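Local coordinates for periplasmic binding protein (Roseiflexus sp. RS-1, PDB 5GJ3), which binds heme in the periplasm, carrying two heme molecules in this form, and probably passes it on to a membrane importer, at residues Gln103-Val108 with Arg120-Val125; Leu22-Tyr27 with Leu112-Arg117; Ala131-Ala136 with Ile169-Gly174. All blocks are in the same frame, centred on the assembly; numbering follows the deposited sequence.

In the fold
Helix 115-136 links the lobe built on the four-stranded parallel sheet to the lobe built on the mixed sheet. All three contacts use it. Contacts 1 and 2 lie near its start, with centres 11 Å apart, and they share apolar packing: Leu-22 CD1 meets Val-108 CG1 at 3.6 Å. Contact 3 sits near the helix end, its centre 20 Å from that of contact 1 and 30 Å from that of contact 2, and it touches neither. None of the contacting residues belongs to the heme pockets, which include Tyr-50 and Tyr-149. Contact 2 comes nearest a metal: the Leu-112 side chain lies about 6 Å from a bound zinc ion, and that of Ile-105 in contact 1 about 11 Å from one.

Contact 1: Gln103-Val108 with Arg120-Val125; sequences QKIRFV and RLAAQV
Ile-105 packs on Leu-121, Ala-122 and Val-125, and joins helix 100-111 to helix 115-136. Its CG2 sits 4.0 Å from Leu-121 CB and 3.9 Å from the backbone N of Ala-122. Its CD1 reaches Val-125 CG2 at 3.8 Å. CG2, anti to the backbone N, meets Leu-121 and Ala-122, while CG1 extends (chi2 158°) to put CD1 on Val-125. The Ile-105 side chain meets that of Leu-121 at about a right angle.

At the exposed flank, the Arg-106 guanidinium lays one face over Ala-122. The methyl CB of Ala-122 stands 4.3 Å from Arg-106 CZ, over the centre of the group. Glu-119 forms a salt bridge with Arg-106 NH2, and Gln-102 OE1 takes a hydrogen bond from NH1. Both partners help hold the flat group in place.

The segments 103-108 and 120-125 run antiparallel, their axes at 170° and 9.1 Å apart at closest. Further out, Lys-104 NZ reaches Asp-94 and Asp-14, two ligands of a zinc ion. Across the pair itself there is no hydrogen bond. Cohesion between these two segments therefore rests on apolar contact, with the charged Arg-106 spread over a methyl at the rim.

Contact 2: Leu22-Tyr27 with Leu112-Arg117; sequences LGMGEY and LGIPQR
Met-24 packs against Leu-112 and Ile-114, passing each in the opposite direction, where two chain turns meet at the edge of the lobe. This is the tight part. Met-24 CG lies 3.6 Å from Ile-114 CD1, and Met-24 CB lies 3.8 Å from Leu-112 CD1. The same Ile-114 methyl also meets Leu-22 CB, at 3.9 Å. The bend at chi2 (-70°) of Met-24 leaves its SD 4.1 Å from Ile-114 CD1. Ile-114 holds CG1 between its backbone N and carbonyl carbon (chi1 49°), and from there CD1 extends to Met-24 and Leu-22. Leu-22, itself buried, brings CD2 to 3.9 Å from the backbone Arg-117 O. Ile-19 of helix 13-21 touches both Met-24 and Leu-112 and extends this apolar cluster.

Both turns follow helix ends. Gly-23 closes helix 13-21 and Gly-113 closes helix 100-111, each with positive phi in a Schellman motif. Ile-114 is the N-cap residue of helix 115-136.

The other side is looser and more exposed. Arg-117, extended from CG to NE, passes across the Leu-22 carbonyl oxygen. Its CD and its NH2 each approach Leu-22 O at 3.5 Å, and the guanidinium is oblique to that oxygen.

The apolar cluster thus supplies the close fit between the turns. At the rim, a positive group stands beside a carbonyl at the C-terminal end of helix 13-21, a site whose partial negative charge would probably suit it.

Contact 3: Ala131-Ala136 with Ile169-Gly174; sequences AARDLA and IAAAGG
Arg-133 and Ala-136, near the end of the long helix that links the two lobes, pack on the Schellman motif that closes helix 164-171. The motif spans Ile-169 to Gly-174. Gly-173 has positive phi (89°), Gly-173 N bonds back to Ala-170 O, and Gly-174 N bonds back to Ile-169 O at 3.1 Å.

Arg-133 can be followed outward. Its CB is 4.6 Å from Ala-171 O, and CG comes closer to the same oxygen, at 4.0 Å. CD leads on towards the methyl of Ala-171 without meeting it closely. NE makes the closest approach of this side chain, 3.9 Å from Ala-171 CB. The methyl lies at the edge of the guanidinium, near its plane, and not over a face. The bend at chi3 (135°) turns the flat group so that its NH2 also stays near, 4.4 Å from Ala-171 CB. Leu-98 touches both Arg-133 and Ala-171.

One turn further along, the buried methyl of Ala-136 points into the motif. No hydrogen bond crosses between the segments, so the fit here is one of shape. The backbones come very close, with the CA atoms of Ala-136 and Gly-173 only 4.9 Å apart. Thr-258, on helix 250-267, gives Ala-172 O a hydrogen-bond partner in its OG1, and its side chain also touches Ala-136. Ala-136 CB rests against two successive carbonyl oxygens, 3.4 Å from Ala-171 O and 3.4 Å from Ala-172 O.

Contact 1: Gln103-Val108 with Arg120-Val125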
loop_
_atom_site.group_PDB
_atom_site.type_symbol
_atom_site.label_atom_id
_atom_site.label_comp_id
_atom_site.label_asym_id
_atom_site.label_seq_id
_atom_site.Cartn_x
_atom_site.Cartn_y
_atom_site.Cartn_z
ATOM N N GLN A 103 -12.942 4.905 4.571
ATOM C CA GLN A 103 -13.766 5.202 3.409
ATOM C C GLN A 103 -13.902 3.982 2.478
ATOM O O GLN A 103 -14.993 3.665 2.028
ATOM C CB GLN A 103 -13.120 6.372 2.686
ATOM C CG GLN A 103 -13.986 7.151 1.748
ATOM C CD GLN A 103 -13.142 8.287 1.196
ATOM O OE1 GLN A 103 -12.870 8.352 -0.002
ATOM N NE2 GLN A 103 -12.615 9.121 2.104
ATOM N N LYS A 104 -12.802 3.282 2.200
ATOM C CA LYS A 104 -12.867 2.123 1.300
ATOM C C LYS A 104 -13.642 0.966 1.932
ATOM O O LYS A 104 -14.390 0.204 1.230
ATOM C CB LYS A 104 -11.458 1.675 0.876
ATOM C CG LYS A 104 -10.796 2.680 -0.091
ATOM C CD LYS A 104 -9.398 2.205 -0.543
ATOM C CE LYS A 104 -8.355 2.227 0.528
ATOM N NZ LYS A 104 -6.942 1.918 0.029
ATOM N N ILE A 105 -13.468 0.833 3.250
ATOM C CA ILE A 105 -14.194 -0.226 3.984
ATOM C C ILE A 105 -15.701 -0.001 3.912
ATOM O O ILE A 105 -16.438 -0.941 3.573
ATOM C CB ILE A 105 -13.705 -0.378 5.445
ATOM C CG1 ILE A 105 -12.300 -1.015 5.464
ATOM C CG2 ILE A 105 -14.686 -1.224 6.278
ATOM C CD1 ILE A 105 -11.572 -0.707 6.754
ATOM N N ARG A 106 -16.150 1.238 4.188
ATOM C CA ARG A 106 -17.593 1.564 4.075
ATOM C C ARG A 106 -18.149 1.387 2.665
ATOM O O ARG A 106 -19.305 0.924 2.480
ATOM C CB ARG A 106 -17.894 2.982 4.607
ATOM C CG ARG A 106 -17.561 3.116 6.099
ATOM C CD ARG A 106 -17.878 4.516 6.654
ATOM N NE ARG A 106 -18.061 4.382 8.090
ATOM C CZ ARG A 106 -17.260 4.898 9.033
ATOM N NH1 ARG A 106 -16.218 5.665 8.713
ATOM N NH2 ARG A 106 -17.535 4.686 10.326
ATOM N N PHE A 107 -17.330 1.739 1.661
ATOM C CA PHE A 107 -17.722 1.595 0.255
ATOM C C PHE A 107 -17.978 0.110 -0.106
ATOM O O PHE A 107 -19.032 -0.236 -0.676
ATOM C CB PHE A 107 -16.656 2.219 -0.646
ATOM C CG PHE A 107 -16.609 1.660 -2.052
ATOM C CD1 PHE A 107 -17.544 2.075 -3.011
ATOM C CD2 PHE A 107 -15.563 0.805 -2.438
ATOM C CE1 PHE A 107 -17.464 1.613 -4.357
ATOM C CE2 PHE A 107 -15.452 0.357 -3.754
ATOM C CZ PHE A 107 -16.420 0.759 -4.750
ATOM N N VAL A 108 -17.052 -0.753 0.265
ATOM C CA VAL A 108 -17.196 -2.185 -0.044
ATOM C C VAL A 108 -18.379 -2.751 0.753
ATOM O O VAL A 108 -19.214 -3.537 0.205
ATOM C CB VAL A 108 -15.915 -2.984 0.242
ATOM C CG1 VAL A 108 -16.162 -4.504 0.053
ATOM C CG2 VAL A 108 -14.760 -2.546 -0.686
ATOM N N ARG A 120 -18.102 -2.128 12.061
ATOM C CA ARG A 120 -17.257 -2.912 12.940
ATOM C C ARG A 120 -15.803 -2.976 12.408
ATOM O O ARG A 120 -14.899 -2.673 13.150
ATOM C CB ARG A 120 -17.866 -4.321 13.112
ATOM C CG ARG A 120 -17.335 -5.180 14.251
ATOM C CD ARG A 120 -17.475 -6.691 13.942
ATOM N NE ARG A 120 -18.861 -7.122 13.672
ATOM C CZ ARG A 120 -19.216 -8.191 12.942
ATOM N NH1 ARG A 120 -18.300 -8.964 12.370
ATOM N NH2 ARG A 120 -20.499 -8.484 12.764
ATOM N N LEU A 121 -15.563 -3.367 11.152
ATOM C CA LEU A 121 -14.193 -3.314 10.592
ATOM C C LEU A 121 -13.542 -1.903 10.601
ATOM O O LEU A 121 -12.365 -1.769 10.982
ATOM C CB LEU A 121 -14.156 -3.927 9.197
ATOM C CG LEU A 121 -12.771 -4.181 8.617
ATOM C CD1 LEU A 121 -11.906 -5.021 9.576
ATOM C CD2 LEU A 121 -12.866 -4.827 7.236
ATOM N N ALA A 122 -14.264 -0.861 10.167
ATOM C CA ALA A 122 -13.712 0.504 10.142
ATOM C C ALA A 122 -13.320 0.975 11.561
ATOM O O ALA A 122 -12.274 1.582 11.721
ATOM C CB ALA A 122 -14.686 1.511 9.541
ATOM N N ALA A 123 -14.181 0.713 12.553
ATOM C CA ALA A 123 -13.951 1.099 13.974
ATOM C C ALA A 123 -12.668 0.429 14.502
ATOM O O ALA A 123 -11.898 1.060 15.196
ATOM C CB ALA A 123 -15.152 0.703 14.827
ATOM N N GLN A 124 -12.459 -0.841 14.157
ATOM C CA GLN A 124 -11.251 -1.553 14.532
ATOM C C GLN A 124 -9.993 -1.014 13.842
ATOM O O GLN A 124 -8.944 -0.879 14.476
ATOM C CB GLN A 124 -11.417 -3.044 14.242
ATOM C CG GLN A 124 -10.246 -3.929 14.660
ATOM C CD GLN A 124 -9.892 -3.881 16.161
ATOM O OE1 GLN A 124 -10.755 -3.630 17.039
ATOM N NE2 GLN A 124 -8.606 -4.144 16.472
ATOM N N VAL A 125 -10.080 -0.756 12.533
ATOM C CA VAL A 125 -8.955 -0.212 11.798
ATOM C C VAL A 125 -8.578 1.147 12.385
ATOM O O VAL A 125 -7.401 1.377 12.662
ATOM C CB VAL A 125 -9.211 -0.180 10.275
ATOM C CG1 VAL A 125 -8.067 0.505 9.554
ATOM C CG2 VAL A 125 -9.381 -1.614 9.757
#

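Contact 2: Leu22-Tyr27 with Leu112-Arg117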
loop_
_atom_site.group_PDB
_atom_site.type_symbol
_atom_site.label_atom_id
_atom_site.label_comp_id
_atom_site.label_asym_id
_atom_site.label_seq_id
_atom_site.Cartn_x
_atom_site.Cartn_y
_atom_site.Cartn_z
ATOM N N LEU A 22 -13.898 -8.514 5.359
ATOM C CA LEU A 22 -15.299 -8.380 5.763
ATOM C C LEU A 22 -16.008 -9.749 5.850
ATOM O O LEU A 22 -17.186 -9.834 6.237
ATOM C CB LEU A 22 -16.063 -7.441 4.782
ATOM C CG LEU A 22 -15.775 -5.949 4.873
ATOM C CD1 LEU A 22 -16.278 -5.166 3.640
ATOM C CD2 LEU A 22 -16.342 -5.339 6.165
ATOM N N GLY A 23 -15.330 -10.809 5.446
ATOM C CA GLY A 23 -15.929 -12.128 5.493
ATOM C C GLY A 23 -16.567 -12.640 4.199
ATOM O O GLY A 23 -17.235 -13.687 4.233
ATOM N N MET A 24 -16.327 -11.971 3.056
ATOM C CA MET A 24 -17.100 -12.214 1.824
ATOM C C MET A 24 -16.211 -12.759 0.729
ATOM O O MET A 24 -16.554 -12.735 -0.476
ATOM C CB MET A 24 -17.745 -10.919 1.355
ATOM C CG MET A 24 -18.657 -10.282 2.390
ATOM S SD MET A 24 -20.171 -11.232 2.637
ATOM C CE MET A 24 -21.077 -10.946 1.112
ATOM N N GLY A 25 -15.038 -13.242 1.145
ATOM C CA GLY A 25 -14.072 -13.727 0.195
ATOM C C GLY A 25 -14.592 -14.889 -0.630
ATOM O O GLY A 25 -14.228 -15.027 -1.812
ATOM N N GLU A 26 -15.491 -15.714 -0.090
ATOM C CA GLU A 26 -15.919 -16.852 -0.934
ATOM C C GLU A 26 -16.679 -16.402 -2.193
ATOM O O GLU A 26 -16.812 -17.189 -3.126
ATOM C CB GLU A 26 -16.761 -17.874 -0.156
ATOM C CG GLU A 26 -18.197 -17.410 -0.016
ATOM C CD GLU A 26 -18.904 -18.033 1.169
ATOM O OE1 GLU A 26 -18.421 -17.847 2.315
ATOM O OE2 GLU A 26 -19.957 -18.687 0.939
ATOM N N TYR A 27 -17.138 -15.145 -2.249
ATOM C CA TYR A 27 -17.867 -14.657 -3.440
ATOM C C TYR A 27 -16.999 -14.042 -4.499
ATOM O O TYR A 27 -17.534 -13.631 -5.539
ATOM C CB TYR A 27 -18.954 -13.668 -3.063
ATOM C CG TYR A 27 -19.870 -14.268 -2.039
ATOM C CD1 TYR A 27 -20.784 -15.287 -2.385
ATOM C CD2 TYR A 27 -19.810 -13.848 -0.710
ATOM C CE1 TYR A 27 -21.626 -15.853 -1.414
ATOM C CE2 TYR A 27 -20.634 -14.412 0.267
ATOM C CZ TYR A 27 -21.529 -15.413 -0.077
ATOM O OH TYR A 27 -22.316 -15.946 0.938
ATOM N N LEU A 112 -21.826 -4.627 -0.785
ATOM C CA LEU A 112 -22.070 -6.017 -0.434
ATOM C C LEU A 112 -23.261 -6.172 0.483
ATOM O O LEU A 112 -23.580 -7.316 0.848
ATOM C CB LEU A 112 -20.798 -6.669 0.201
ATOM C CG LEU A 112 -19.593 -6.770 -0.740
ATOM C CD1 LEU A 112 -18.374 -7.549 -0.236
ATOM C CD2 LEU A 112 -20.009 -7.304 -2.096
ATOM N N GLY A 113 -23.871 -5.044 0.910
ATOM C CA GLY A 113 -25.107 -5.067 1.710
ATOM C C GLY A 113 -24.860 -5.519 3.165
ATOM O O GLY A 113 -25.722 -6.211 3.777
ATOM N N ILE A 114 -23.691 -5.139 3.715
ATOM C CA ILE A 114 -23.307 -5.503 5.079
ATOM C C ILE A 114 -22.784 -4.268 5.813
ATOM O O ILE A 114 -21.669 -4.289 6.336
ATOM C CB ILE A 114 -22.255 -6.661 5.107
ATOM C CG1 ILE A 114 -21.066 -6.394 4.150
ATOM C CG2 ILE A 114 -22.876 -8.000 4.676
ATOM C CD1 ILE A 114 -19.928 -7.409 4.198
ATOM N N PRO A 115 -23.569 -3.169 5.854
ATOM C CA PRO A 115 -22.998 -1.921 6.448
ATOM C C PRO A 115 -22.558 -2.045 7.922
ATOM O O PRO A 115 -21.654 -1.280 8.400
ATOM C CB PRO A 115 -24.170 -0.921 6.342
ATOM C CG PRO A 115 -25.398 -1.834 6.391
ATOM C CD PRO A 115 -24.998 -2.970 5.501
ATOM N N GLN A 116 -23.189 -2.970 8.642
ATOM C CA GLN A 116 -22.859 -3.206 10.074
ATOM C C GLN A 116 -21.510 -3.883 10.232
ATOM O O GLN A 116 -20.734 -3.487 11.069
ATOM C CB GLN A 116 -23.933 -4.043 10.794
ATOM C CG GLN A 116 -24.377 -3.437 12.110
ATOM C CD GLN A 116 -24.830 -1.984 11.954
ATOM O OE1 GLN A 116 -25.587 -1.650 11.036
ATOM N NE2 GLN A 116 -24.354 -1.107 12.850
ATOM N N ARG A 117 -21.259 -4.947 9.485
ATOM C CA ARG A 117 -19.931 -5.525 9.438
ATOM C C ARG A 117 -18.899 -4.436 9.056
ATOM O O ARG A 117 -17.808 -4.400 9.621
ATOM C CB ARG A 117 -19.861 -6.669 8.442
ATOM C CG ARG A 117 -20.537 -7.957 8.875
ATOM C CD ARG A 117 -20.148 -9.094 7.938
ATOM N NE ARG A 117 -20.701 -10.349 8.415
ATOM C CZ ARG A 117 -20.002 -11.362 8.926
ATOM N NH1 ARG A 117 -20.663 -12.425 9.353
ATOM N NH2 ARG A 117 -18.666 -11.336 8.999
#

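Contact 3: Ala131-Ala136 with Ile169-Gly174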
loop_
_atom_site.group_PDB
_atom_site.type_symbol
_atom_site.label_atom_id
_atom_site.label_comp_id
_atom_site.label_asym_id
_atom_site.label_seq_id
_atom_site.Cartn_x
_atom_site.Cartn_y
_atom_site.Cartn_z
ATOM N N ALA A 131 -3.879 3.701 18.080
ATOM C CA ALA A 131 -2.858 3.115 18.917
ATOM C C ALA A 131 -1.451 3.305 18.356
ATOM O O ALA A 131 -0.560 3.601 19.119
ATOM C CB ALA A 131 -3.146 1.650 19.229
ATOM N N ALA A 132 -1.252 3.190 17.047
ATOM C CA ALA A 132 0.078 3.375 16.488
ATOM C C ALA A 132 0.528 4.866 16.616
ATOM O O ALA A 132 1.705 5.165 16.871
ATOM C CB ALA A 132 0.092 2.938 15.040
ATOM N N ARG A 133 -0.427 5.775 16.433
ATOM C CA ARG A 133 -0.160 7.223 16.506
ATOM C C ARG A 133 0.201 7.663 17.929
ATOM O O ARG A 133 1.095 8.513 18.137
ATOM C CB ARG A 133 -1.344 8.031 15.979
ATOM C CG ARG A 133 -1.425 8.053 14.453
ATOM C CD ARG A 133 -2.522 9.036 14.084
ATOM N NE ARG A 133 -2.125 9.908 13.021
ATOM C CZ ARG A 133 -2.501 11.173 12.913
ATOM N NH1 ARG A 133 -3.241 11.722 13.851
ATOM N NH2 ARG A 133 -2.112 11.898 11.878
ATOM N N ASP A 134 -0.475 7.041 18.901
ATOM C CA ASP A 134 -0.137 7.224 20.307
ATOM C C ASP A 134 1.302 6.726 20.577
ATOM O O ASP A 134 2.074 7.359 21.314
ATOM C CB ASP A 134 -1.161 6.444 21.137
ATOM C CG ASP A 134 -0.783 6.342 22.567
ATOM O OD1 ASP A 134 0.054 5.470 22.904
ATOM O OD2 ASP A 134 -1.319 7.134 23.379
ATOM N N LEU A 135 1.678 5.573 20.019
ATOM C CA LEU A 135 3.094 5.154 20.189
ATOM C C LEU A 135 4.068 6.120 19.505
ATOM O O LEU A 135 5.208 6.379 20.006
ATOM C CB LEU A 135 3.305 3.731 19.663
ATOM C CG LEU A 135 2.668 2.633 20.516
ATOM C CD1 LEU A 135 2.714 1.357 19.689
ATOM C CD2 LEU A 135 3.470 2.498 21.821
ATOM N N ALA A 136 3.652 6.647 18.355
ATOM C CA ALA A 136 4.501 7.571 17.607
ATOM C C ALA A 136 4.753 8.896 18.380
ATOM O O ALA A 136 5.774 9.534 18.183
ATOM C CB ALA A 136 3.940 7.849 16.201
ATOM N N ILE A 169 4.940 7.491 6.816
ATOM C CA ILE A 169 6.151 7.926 7.532
ATOM C C ILE A 169 5.789 8.961 8.599
ATOM O O ILE A 169 6.198 8.825 9.738
ATOM C CB ILE A 169 7.219 8.475 6.571
ATOM C CG1 ILE A 169 7.794 7.287 5.749
ATOM C CG2 ILE A 169 8.385 9.099 7.391
ATOM C CD1 ILE A 169 8.641 7.724 4.573
ATOM N N ALA A 170 5.009 9.978 8.215
ATOM C CA ALA A 170 4.677 11.094 9.143
ATOM C C ALA A 170 3.842 10.615 10.308
ATOM O O ALA A 170 4.164 10.894 11.452
ATOM C CB ALA A 170 3.975 12.246 8.429
ATOM N N ALA A 171 2.804 9.832 10.036
ATOM C CA ALA A 171 1.967 9.349 11.154
ATOM C C ALA A 171 2.713 8.413 12.072
ATOM O O ALA A 171 2.340 8.281 13.217
ATOM C CB ALA A 171 0.686 8.695 10.641
ATOM N N ALA A 172 3.741 7.722 11.587
ATOM C CA ALA A 172 4.545 6.851 12.480
ATOM C C ALA A 172 5.641 7.630 13.238
ATOM O O ALA A 172 6.429 7.046 14.005
ATOM C CB ALA A 172 5.164 5.683 11.684
ATOM N N GLY A 173 5.697 8.940 13.039
ATOM C CA GLY A 173 6.599 9.803 13.831
ATOM C C GLY A 173 7.994 9.969 13.236
ATOM O O GLY A 173 8.944 10.270 13.968
ATOM N N GLY A 174 8.119 9.777 11.917
ATOM C CA GLY A 174 9.383 9.946 11.185
ATOM C C GLY A 174 9.312 11.164 10.283
ATOM O O GLY A 174 8.246 11.735 10.068
#